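Local structure of aspergillopepsin-2 heavy chain (1Y43) at residues V109-S114 against I151-S156; M149-E152 against V157-E160; E160-V163 against V168-T171. The protein acts as an acid endopeptidase of the glutamic peptidase family G1, this heavy chain supplying the larger part of its beta-sandwich fold. All blocks are in the same frame, centred on the assembly; numbering follows the deposited sequence.

Contact 1 of 3, residues V109-S114 against I151-S156; sequences VEDFES and IEQDGS
D111 and Q153 tie the loop that follows residues V109 and E110 to a tight beta-hairpin, whose type I' turn runs from Q153 to S156. The two backbones stay well apart, their nearest CA atoms being those of D111 and I151 at 8.3 Å, so the link is made by side chains. Q153 stretches out beyond CG and delivers its NE2 to OD2 of D111 at 2.8 Å along an almost straight line (176° at the hydrogen). The carboxylate oxygen lies in the amide plane of Q153, yet it is met on its anti side, 22° out of the carboxylate plane. A chi1 of -177° carries the carboxylate of D111 to the hairpin. The same NE2 also bonds a backbone atom of the partner chain. A water within reach of both D111 OD2 and Q153 OE1 lies beside this link. Next to it, CD1 of I151 makes loose van der Waals contacts, 4.1 Å from O of V109 and 4.2 Å from CB of D111. V109, E110 and I151 also pair with a strand of the partner chain, which carries the sheet across the interface, while L118, V119 and F121 of strand 117-121 pack against D111.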
ATOM      1  N   VAL B 109       0.792  -3.098  -4.153  1.00  3.79           N
ATOM      2  CA  VAL B 109       0.494  -4.436  -3.659  1.00  3.72           C
ATOM      3  C   VAL B 109       1.922  -5.003  -3.523  1.00  4.27           C
ATOM      4  O   VAL B 109       2.699  -5.036  -4.486  1.00  3.71           O
ATOM      5  CB  VAL B 109      -0.363  -5.279  -4.626  1.00  4.18           C
ATOM      6  CG1 VAL B 109      -0.445  -6.710  -4.126  1.00  5.98           C
ATOM      7  CG2 VAL B 109      -1.772  -4.702  -4.717  1.00  4.47           C
ATOM      8  N   GLU B 110       2.274  -5.420  -2.318  1.00  4.37           N
ATOM      9  CA  GLU B 110       3.625  -5.878  -2.046  1.00  4.63           C
ATOM     10  C   GLU B 110       3.791  -7.289  -1.512  1.00  5.05           C
ATOM     11  O   GLU B 110       2.907  -7.829  -0.835  1.00  5.55           O
ATOM     12  CB  GLU B 110       4.264  -4.906  -1.046  1.00  5.41           C
ATOM     13  CG  GLU B 110       5.637  -5.320  -0.529  1.00  7.30           C
ATOM     14  CD  GLU B 110       6.249  -4.326   0.452  1.00  9.72           C
ATOM     15  OE1 GLU B 110       5.675  -3.250   0.696  1.00 10.83           O
ATOM     16  OE2 GLU B 110       7.329  -4.631   0.980  1.00 11.73           O
ATOM     17  N   ASP B 111       4.933  -7.882  -1.856  1.00  5.10           N
ATOM     18  CA  ASP B 111       5.310  -9.182  -1.327  1.00  5.50           C
ATOM     19  C   ASP B 111       6.319  -8.730  -0.257  1.00  6.37           C
ATOM     20  O   ASP B 111       7.457  -8.380  -0.571  1.00  7.56           O
ATOM     21  CB  ASP B 111       5.998 -10.039  -2.400  1.00  6.30           C
ATOM     22  CG  ASP B 111       6.347 -11.436  -1.890  1.00  6.56           C
ATOM     23  OD1 ASP B 111       6.077 -11.722  -0.703  1.00  7.87           O
ATOM     24  OD2 ASP B 111       6.887 -12.247  -2.659  1.00  7.60           O
ATOM     25  N   PHE B 112       5.874  -8.659   0.993  1.00  7.10           N
ATOM     26  CA  PHE B 112       6.724  -8.175   2.078  1.00  7.50           C
ATOM     27  C   PHE B 112       7.752  -9.167   2.632  1.00  8.76           C
ATOM     28  O   PHE B 112       7.631 -10.373   2.444  1.00  8.18           O
ATOM     29  CB  PHE B 112       5.854  -7.581   3.195  1.00  7.24           C
ATOM     30  CG  PHE B 112       4.841  -8.536   3.779  1.00  7.06           C
ATOM     31  CD1 PHE B 112       5.195  -9.372   4.830  1.00  8.10           C
ATOM     32  CD2 PHE B 112       3.525  -8.577   3.300  1.00  7.05           C
ATOM     33  CE1 PHE B 112       4.262 -10.223   5.418  1.00  7.82           C
ATOM     34  CE2 PHE B 112       2.582  -9.423   3.880  1.00  7.52           C
ATOM     35  CZ  PHE B 112       2.951 -10.254   4.940  1.00  7.46           C
ATOM     36  N   GLU B 113       8.782  -8.642   3.288  1.00 11.22           N
ATOM     37  CA  GLU B 113       9.829  -9.489   3.874  1.00 13.75           C
ATOM     38  C   GLU B 113       9.308 -10.148   5.136  1.00 12.17           C
ATOM     39  O   GLU B 113       8.609  -9.515   5.927  1.00 10.71           O
ATOM     40  CB  GLU B 113      11.034  -8.657   4.283  1.00 16.70           C
ATOM     41  CG  GLU B 113      11.586  -7.793   3.201  1.00 25.12           C
ATOM     42  CD  GLU B 113      12.008  -6.437   3.721  1.00 29.80           C
ATOM     43  OE1 GLU B 113      11.504  -6.027   4.802  1.00 34.32           O
ATOM     44  OE2 GLU B 113      12.838  -5.769   3.053  1.00 32.80           O
ATOM     45  N   SER B 114       9.649 -11.417   5.316  1.00 11.57           N
ATOM     46  CA  SER B 114       9.254 -12.157   6.507  1.00 12.01           C
ATOM     47  C   SER B 114      10.151 -13.370   6.593  1.00 12.89           C
ATOM     48  O   SER B 114      10.210 -14.173   5.665  1.00 14.94           O
ATOM     49  CB  SER B 114       7.785 -12.582   6.447  1.00 12.19           C
ATOM     50  OG  SER B 114       7.359 -13.099   7.704  1.00 11.67           O
ATOM     51  N   ILE B 151       5.852  -7.303 -10.166  1.00  6.29           N
ATOM     52  CA  ILE B 151       6.740  -8.223  -9.475  1.00  7.12           C
ATOM     53  C   ILE B 151       7.248  -9.355 -10.377  1.00  8.72           C
ATOM     54  O   ILE B 151       6.483  -9.991 -11.114  1.00  8.11           O
ATOM     55  CB  ILE B 151       6.055  -8.828  -8.214  1.00  6.35           C
ATOM     56  CG1 ILE B 151       5.746  -7.724  -7.206  1.00  6.38           C
ATOM     57  CG2 ILE B 151       6.941  -9.898  -7.571  1.00  6.20           C
ATOM     58  CD1 ILE B 151       4.900  -8.175  -6.018  1.00  6.72           C
ATOM     59  N   GLU B 152       8.545  -9.603 -10.289  1.00 10.57           N
ATOM     60  CA  GLU B 152       9.194 -10.658 -11.046  1.00 14.45           C
ATOM     61  C   GLU B 152      10.188 -11.329 -10.097  1.00 15.00           C
ATOM     62  O   GLU B 152      11.073 -10.663  -9.561  1.00 15.00           O
ATOM     63  CB  GLU B 152       9.912 -10.047 -12.237  1.00 16.66           C
ATOM     64  CG  GLU B 152      10.675 -11.015 -13.101  1.00 21.69           C
ATOM     65  CD  GLU B 152      11.417 -10.274 -14.189  1.00 24.45           C
ATOM     66  OE1 GLU B 152      12.539  -9.794 -13.916  1.00 27.39           O
ATOM     67  OE2 GLU B 152      10.862 -10.122 -15.298  1.00 25.37           O
ATOM     68  N   GLN B 153       9.978 -12.618  -9.829  1.00 15.91           N
ATOM     69  CA  GLN B 153      10.846 -13.394  -8.944  1.00 18.27           C
ATOM     70  C   GLN B 153      11.171 -14.727  -9.555  1.00 20.72           C
ATOM     71  O   GLN B 153      10.307 -15.360 -10.150  1.00 21.90           O
ATOM     72  CB  GLN B 153      10.153 -13.698  -7.634  1.00 16.94           C
ATOM     73  CG  GLN B 153       9.963 -12.537  -6.735  1.00 16.05           C
ATOM     74  CD  GLN B 153       9.022 -12.879  -5.613  1.00 16.31           C
ATOM     75  OE1 GLN B 153       8.627 -14.033  -5.445  1.00 15.93           O
ATOM     76  NE2 GLN B 153       8.628 -11.874  -4.855  1.00 15.40           N
ATOM     77  N   ASP B 154      12.411 -15.167  -9.374  1.00 24.87           N
ATOM     78  CA  ASP B 154      12.873 -16.462  -9.888  1.00 26.72           C
ATOM     79  C   ASP B 154      12.469 -16.750 -11.321  1.00 26.53           C
ATOM     80  O   ASP B 154      12.094 -17.879 -11.645  1.00 27.11           O
ATOM     81  CB  ASP B 154      12.362 -17.604  -9.000  1.00 30.93           C
ATOM     82  CG  ASP B 154      13.022 -17.622  -7.636  1.00 33.65           C
ATOM     83  OD1 ASP B 154      14.275 -17.757  -7.583  1.00 36.13           O
ATOM     84  OD2 ASP B 154      12.283 -17.511  -6.624  1.00 34.88           O
ATOM     85  N   GLY B 155      12.564 -15.738 -12.175  1.00 26.45           N
ATOM     86  CA  GLY B 155      12.198 -15.922 -13.564  1.00 25.64           C
ATOM     87  C   GLY B 155      10.713 -16.104 -13.776  1.00 24.78           C
ATOM     88  O   GLY B 155      10.287 -16.760 -14.732  1.00 27.17           O
ATOM     89  N   SER B 156       9.914 -15.524 -12.891  1.00 22.68           N
ATOM     90  CA  SER B 156       8.467 -15.608 -13.026  1.00 20.98           C
ATOM     91  C   SER B 156       7.817 -14.255 -12.780  1.00 18.75           C
ATOM     92  O   SER B 156       8.101 -13.591 -11.778  1.00 18.05           O
ATOM     93  CB  SER B 156       7.880 -16.624 -12.036  1.00 22.79           C
ATOM     94  OG  SER B 156       8.213 -17.956 -12.400  1.00 26.09           O
TER
HETATM   95  O   HOH W   1       7.511 -15.109  -2.929  1.00 15.17           O

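Contact 2 of 3, residues M149-E152 against V157-E160; sequences MDIE and VLTE
T159 and D150 face each other across the hairpin of strands 147-153 and 156-163, where the hydrogen bonding between the strands includes a side-chain hydroxyl. The hydroxyl of T159 sits between its own backbone N and carbonyl carbon (chi1 64°), which turns OG1 to the opposite strand. There it donates to D150 OD1 at 2.6 Å, reaching the oxygen on its anti side and 17° out of the carboxylate plane. The same OG1 accepts the N-H of I151 at 3.0 Å, so a side-chain oxygen does the work a carbonyl would do in a regular ladder. The other backbone group of I151, its carbonyl, is held by a conventional bond of 2.9 Å from L158 N to I151 O. Next toward the turn, E152 and V157 form an antiparallel non-hydrogen-bonded pair with their side chains on one face, where OE2 of E152 comes to 4.2 Å from CG2 of V157. I151 and L158 meet slantwise through branch tips, CG2 against CD1 at 4.0 Å, and F121 packs on both of these residues and on T159. D150 OD1 takes a second hydroxyl, that of T161, while an acidic side chain of the partner chain lies close to OD2. The backbone N of T159 is buried with no partner in the model. Two hydroxyl donors should stabilise negative charge on D150, whereas the nearby acid of the partner chain would probably raise the cost of that charge.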
ATOM      1  N   MET B 149       4.769  -0.576 -12.054  1.00  8.09           N
ATOM      2  CA  MET B 149       5.680  -1.603 -11.570  1.00  9.74           C
ATOM      3  C   MET B 149       4.993  -2.947 -11.400  1.00  7.39           C
ATOM      4  O   MET B 149       3.803  -3.007 -11.077  1.00  5.63           O
ATOM      5  CB  MET B 149       6.275  -1.207 -10.211  1.00 12.89           C
ATOM      6  CG  MET B 149       7.347  -0.139 -10.270  1.00 18.96           C
ATOM      7  SD  MET B 149       8.055   0.061  -8.638  1.00 27.21           S
ATOM      8  CE  MET B 149       9.058   1.505  -8.910  1.00 24.53           C
ATOM      9  N   ASP B 150       5.742  -4.021 -11.647  1.00  7.56           N
ATOM     10  CA  ASP B 150       5.237  -5.375 -11.464  1.00  6.59           C
ATOM     11  C   ASP B 150       6.300  -6.243 -10.827  1.00  6.00           C
ATOM     12  O   ASP B 150       7.487  -5.952 -10.926  1.00  6.49           O
ATOM     13  CB  ASP B 150       4.745  -5.988 -12.770  1.00  8.89           C
ATOM     14  CG  ASP B 150       3.339  -5.567 -13.106  1.00  7.97           C
ATOM     15  OD1 ASP B 150       2.422  -5.769 -12.293  1.00 11.21           O
ATOM     16  OD2 ASP B 150       3.151  -4.989 -14.173  1.00 11.77           O
ATOM     17  N   ILE B 151       5.852  -7.303 -10.166  1.00  6.29           N
ATOM     18  CA  ILE B 151       6.740  -8.223  -9.475  1.00  7.12           C
ATOM     19  C   ILE B 151       7.248  -9.355 -10.377  1.00  8.72           C
ATOM     20  O   ILE B 151       6.483  -9.991 -11.114  1.00  8.11           O
ATOM     21  CB  ILE B 151       6.055  -8.828  -8.214  1.00  6.35           C
ATOM     22  CG1 ILE B 151       5.746  -7.724  -7.206  1.00  6.38           C
ATOM     23  CG2 ILE B 151       6.941  -9.898  -7.571  1.00  6.20           C
ATOM     24  CD1 ILE B 151       4.900  -8.175  -6.018  1.00  6.72           C
ATOM     25  N   GLU B 152       8.545  -9.603 -10.289  1.00 10.57           N
ATOM     26  CA  GLU B 152       9.194 -10.658 -11.046  1.00 14.45           C
ATOM     27  C   GLU B 152      10.188 -11.329 -10.097  1.00 15.00           C
ATOM     28  O   GLU B 152      11.073 -10.663  -9.561  1.00 15.00           O
ATOM     29  CB  GLU B 152       9.912 -10.047 -12.237  1.00 16.66           C
ATOM     30  CG  GLU B 152      10.675 -11.015 -13.101  1.00 21.69           C
ATOM     31  CD  GLU B 152      11.417 -10.274 -14.189  1.00 24.45           C
ATOM     32  OE1 GLU B 152      12.539  -9.794 -13.916  1.00 27.39           O
ATOM     33  OE2 GLU B 152      10.862 -10.122 -15.298  1.00 25.37           O
ATOM     34  N   VAL B 157       6.997 -13.826 -13.729  1.00 16.33           N
ATOM     35  CA  VAL B 157       6.258 -12.576 -13.596  1.00 14.43           C
ATOM     36  C   VAL B 157       5.044 -12.961 -12.744  1.00 13.10           C
ATOM     37  O   VAL B 157       4.312 -13.903 -13.080  1.00 13.74           O
ATOM     38  CB  VAL B 157       5.806 -12.048 -14.977  1.00 14.83           C
ATOM     39  CG1 VAL B 157       5.018 -10.767 -14.815  1.00 13.50           C
ATOM     40  CG2 VAL B 157       7.029 -11.812 -15.859  1.00 15.59           C
ATOM     41  N   LEU B 158       4.835 -12.264 -11.633  1.00  9.41           N
ATOM     42  CA  LEU B 158       3.731 -12.606 -10.744  1.00  8.02           C
ATOM     43  C   LEU B 158       2.552 -11.643 -10.758  1.00  7.55           C
ATOM     44  O   LEU B 158       1.513 -11.938 -10.167  1.00  7.37           O
ATOM     45  CB  LEU B 158       4.247 -12.777  -9.311  1.00  8.45           C
ATOM     46  CG  LEU B 158       5.397 -13.767  -9.086  1.00  8.39           C
ATOM     47  CD1 LEU B 158       5.843 -13.710  -7.644  1.00  9.84           C
ATOM     48  CD2 LEU B 158       4.968 -15.169  -9.469  1.00 10.90           C
ATOM     49  N   THR B 159       2.706 -10.494 -11.412  1.00  6.87           N
ATOM     50  CA  THR B 159       1.625  -9.510 -11.474  1.00  6.78           C
ATOM     51  C   THR B 159       1.592  -8.766 -12.802  1.00  7.84           C
ATOM     52  O   THR B 159       2.592  -8.712 -13.530  1.00  8.44           O
ATOM     53  CB  THR B 159       1.746  -8.411 -10.357  1.00  6.30           C
ATOM     54  OG1 THR B 159       2.946  -7.649 -10.546  1.00  5.90           O
ATOM     55  CG2 THR B 159       1.766  -9.029  -8.968  1.00  5.48           C
ATOM     56  N   GLU B 160       0.427  -8.204 -13.096  1.00  7.72           N
ATOM     57  CA  GLU B 160       0.197  -7.370 -14.265  1.00  9.76           C
ATOM     58  C   GLU B 160      -0.578  -6.161 -13.730  1.00  8.56           C
ATOM     59  O   GLU B 160      -1.635  -6.311 -13.109  1.00  8.38           O
ATOM     60  CB  GLU B 160      -0.626  -8.100 -15.329  1.00 13.71           C
ATOM     61  CG  GLU B 160       0.193  -9.059 -16.177  1.00 23.03           C
ATOM     62  CD  GLU B 160      -0.666  -9.921 -17.099  1.00 27.96           C
ATOM     63  OE1 GLU B 160      -1.889  -9.625 -17.235  1.00 31.84           O
ATOM     64  OE2 GLU B 160      -0.130 -10.911 -17.675  1.00 31.03           O
TER

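Contact 3 of 3, residues E160-V163 against V168-T171; sequences ETSV and VTVT
E160 and T171, and then S162 and T169, are the hydrogen-bonded pairs of a regular antiparallel beta-hairpin, the last one of the heavy chain's beta sandwich. Each pair is closed by two backbone bonds: E160 N to T171 O at 3.0 Å with T171 N returning to E160 O, and S162 N to T169 O with T169 N returning to S162 O at 2.8 Å. The axes of the two short segments approach to 4.8 Å at their closest, and their N-to-C directions differ by 166°. At the non-hydrogen-bonded pairs, T161 with V170 and V163 with V168, the ladder is seamed by CA-H...O contacts, such as T161 CA to T169 O at 3.3 Å. On the face that carries E160, S162, T169 and T171, a water bridges the strands: it donates to the carbonyl O of E160 and is hydrogen-bonded to S162 OG and T171 OG1. OG of S162 leans across the strand gap to lie 3.7 Å from CB of T169, its rotation (chi1 57°) placing it between N and the carbonyl carbon. The threonine hydroxyls on the second strand turn to the next strand of the sheet, T169 OG1 bonding to T128 and T171 OG1 to S126. On the other face T161 divides its two branches. OG1, beside the backbone N (chi1 -65°) and with D150 as its partner, rests 3.7 Å from CG2 of V170, while CG2, anti to that N, lies 4.2 Å from CG1 of V168. Apolar side chains of the partner chain pack on V163, V168 and V170 on this face. V163 and V168 lie side by side and point the same way, their CG1 methyls 4.2 Å apart.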
ATOM      1  N   GLU B 160       0.427  -8.204 -13.096  1.00  7.72           N
ATOM      2  CA  GLU B 160       0.197  -7.370 -14.265  1.00  9.76           C
ATOM      3  C   GLU B 160      -0.578  -6.161 -13.730  1.00  8.56           C
ATOM      4  O   GLU B 160      -1.635  -6.311 -13.109  1.00  8.38           O
ATOM      5  CB  GLU B 160      -0.626  -8.100 -15.329  1.00 13.71           C
ATOM      6  CG  GLU B 160       0.193  -9.059 -16.177  1.00 23.03           C
ATOM      7  CD  GLU B 160      -0.666  -9.921 -17.099  1.00 27.96           C
ATOM      8  OE1 GLU B 160      -1.889  -9.625 -17.235  1.00 31.84           O
ATOM      9  OE2 GLU B 160      -0.130 -10.911 -17.675  1.00 31.03           O
ATOM     10  N   THR B 161      -0.053  -4.970 -13.974  1.00  7.54           N
ATOM     11  CA  THR B 161      -0.675  -3.759 -13.478  1.00  7.88           C
ATOM     12  C   THR B 161      -1.150  -2.858 -14.606  1.00  8.77           C
ATOM     13  O   THR B 161      -0.492  -2.745 -15.639  1.00  9.15           O
ATOM     14  CB  THR B 161       0.329  -2.986 -12.576  1.00  7.90           C
ATOM     15  OG1 THR B 161       0.619  -3.772 -11.414  1.00  8.34           O
ATOM     16  CG2 THR B 161      -0.229  -1.640 -12.145  1.00  7.85           C
ATOM     17  N   SER B 162      -2.321  -2.267 -14.421  1.00  8.89           N
ATOM     18  CA  SER B 162      -2.883  -1.337 -15.397  1.00 11.06           C
ATOM     19  C   SER B 162      -3.412  -0.123 -14.621  1.00 11.26           C
ATOM     20  O   SER B 162      -3.871  -0.250 -13.477  1.00 10.28           O
ATOM     21  CB  SER B 162      -4.001  -2.004 -16.220  1.00 11.36           C
ATOM     22  OG  SER B 162      -5.033  -2.517 -15.403  1.00 16.08           O
ATOM     23  N   VAL B 163      -3.284   1.057 -15.212  1.00 11.70           N
ATOM     24  CA  VAL B 163      -3.757   2.266 -14.558  1.00 13.64           C
ATOM     25  C   VAL B 163      -4.725   3.009 -15.467  1.00 14.70           C
ATOM     26  O   VAL B 163      -4.759   2.774 -16.678  1.00 14.24           O
ATOM     27  CB  VAL B 163      -2.577   3.220 -14.169  1.00 15.37           C
ATOM     28  CG1 VAL B 163      -1.597   2.502 -13.251  1.00 15.09           C
ATOM     29  CG2 VAL B 163      -1.863   3.733 -15.405  1.00 16.49           C
ATOM     30  N   VAL B 168      -5.990   2.122 -10.173  1.00  6.77           N
ATOM     31  CA  VAL B 168      -4.825   1.276 -10.372  1.00  5.99           C
ATOM     32  C   VAL B 168      -5.312  -0.151 -10.117  1.00  6.15           C
ATOM     33  O   VAL B 168      -5.896  -0.415  -9.069  1.00  6.37           O
ATOM     34  CB  VAL B 168      -3.718   1.603  -9.340  1.00  5.96           C
ATOM     35  CG1 VAL B 168      -2.502   0.710  -9.562  1.00  6.79           C
ATOM     36  CG2 VAL B 168      -3.329   3.071  -9.424  1.00  7.05           C
ATOM     37  N   THR B 169      -5.094  -1.057 -11.063  1.00  5.15           N
ATOM     38  CA  THR B 169      -5.504  -2.443 -10.898  1.00  5.97           C
ATOM     39  C   THR B 169      -4.278  -3.347 -10.976  1.00  5.66           C
ATOM     40  O   THR B 169      -3.483  -3.232 -11.909  1.00  6.67           O
ATOM     41  CB  THR B 169      -6.509  -2.882 -12.001  1.00  6.92           C
ATOM     42  OG1 THR B 169      -7.714  -2.111 -11.896  1.00  8.98           O
ATOM     43  CG2 THR B 169      -6.837  -4.359 -11.882  1.00  8.01           C
ATOM     44  N   VAL B 170      -4.100  -4.186  -9.962  1.00  4.67           N
ATOM     45  CA  VAL B 170      -2.996  -5.138  -9.916  1.00  5.33           C
ATOM     46  C   VAL B 170      -3.623  -6.521  -9.947  1.00  4.89           C
ATOM     47  O   VAL B 170      -4.451  -6.854  -9.095  1.00  4.75           O
ATOM     48  CB  VAL B 170      -2.149  -5.010  -8.611  1.00  4.18           C
ATOM     49  CG1 VAL B 170      -1.008  -6.033  -8.614  1.00  4.95           C
ATOM     50  CG2 VAL B 170      -1.606  -3.603  -8.464  1.00  6.02           C
ATOM     51  N   THR B 171      -3.239  -7.316 -10.936  1.00  6.65           N
ATOM     52  CA  THR B 171      -3.773  -8.664 -11.087  1.00  8.09           C
ATOM     53  C   THR B 171      -2.677  -9.712 -10.893  1.00  7.02           C
ATOM     54  O   THR B 171      -1.544  -9.547 -11.359  1.00  6.70           O
ATOM     55  CB  THR B 171      -4.379  -8.863 -12.478  1.00  8.70           C
ATOM     56  OG1 THR B 171      -5.354  -7.843 -12.722  1.00 10.12           O
ATOM     57  CG2 THR B 171      -5.031 -10.225 -12.561  1.00 10.47           C
TER
HETATM   58  O   HOH W   2      -4.272  -5.496 -14.508  1.00 20.53           O

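The three contacts follow one another along the C-terminal strands of the heavy chain. Contact 2 lies with its centre about 8 Å from that of contact 1, sharing I151 and E152, and about 10 Å from that of contact 3, sharing E160. T161 makes the clearest tie: its OG1 lies 2.8 Å from OD1 of D150, joining the hairpins of contacts 2 and 3 in one network of hydroxyls and a carboxylate. Contacts 1 and 3, with centres about 15 Å apart, still meet where CG2 of V109 touches CG2 of V170 at 3.9 Å. The partner chain borders all three, and the edge strand 147-153 is continued by one of its strands, so the sheet does not end there.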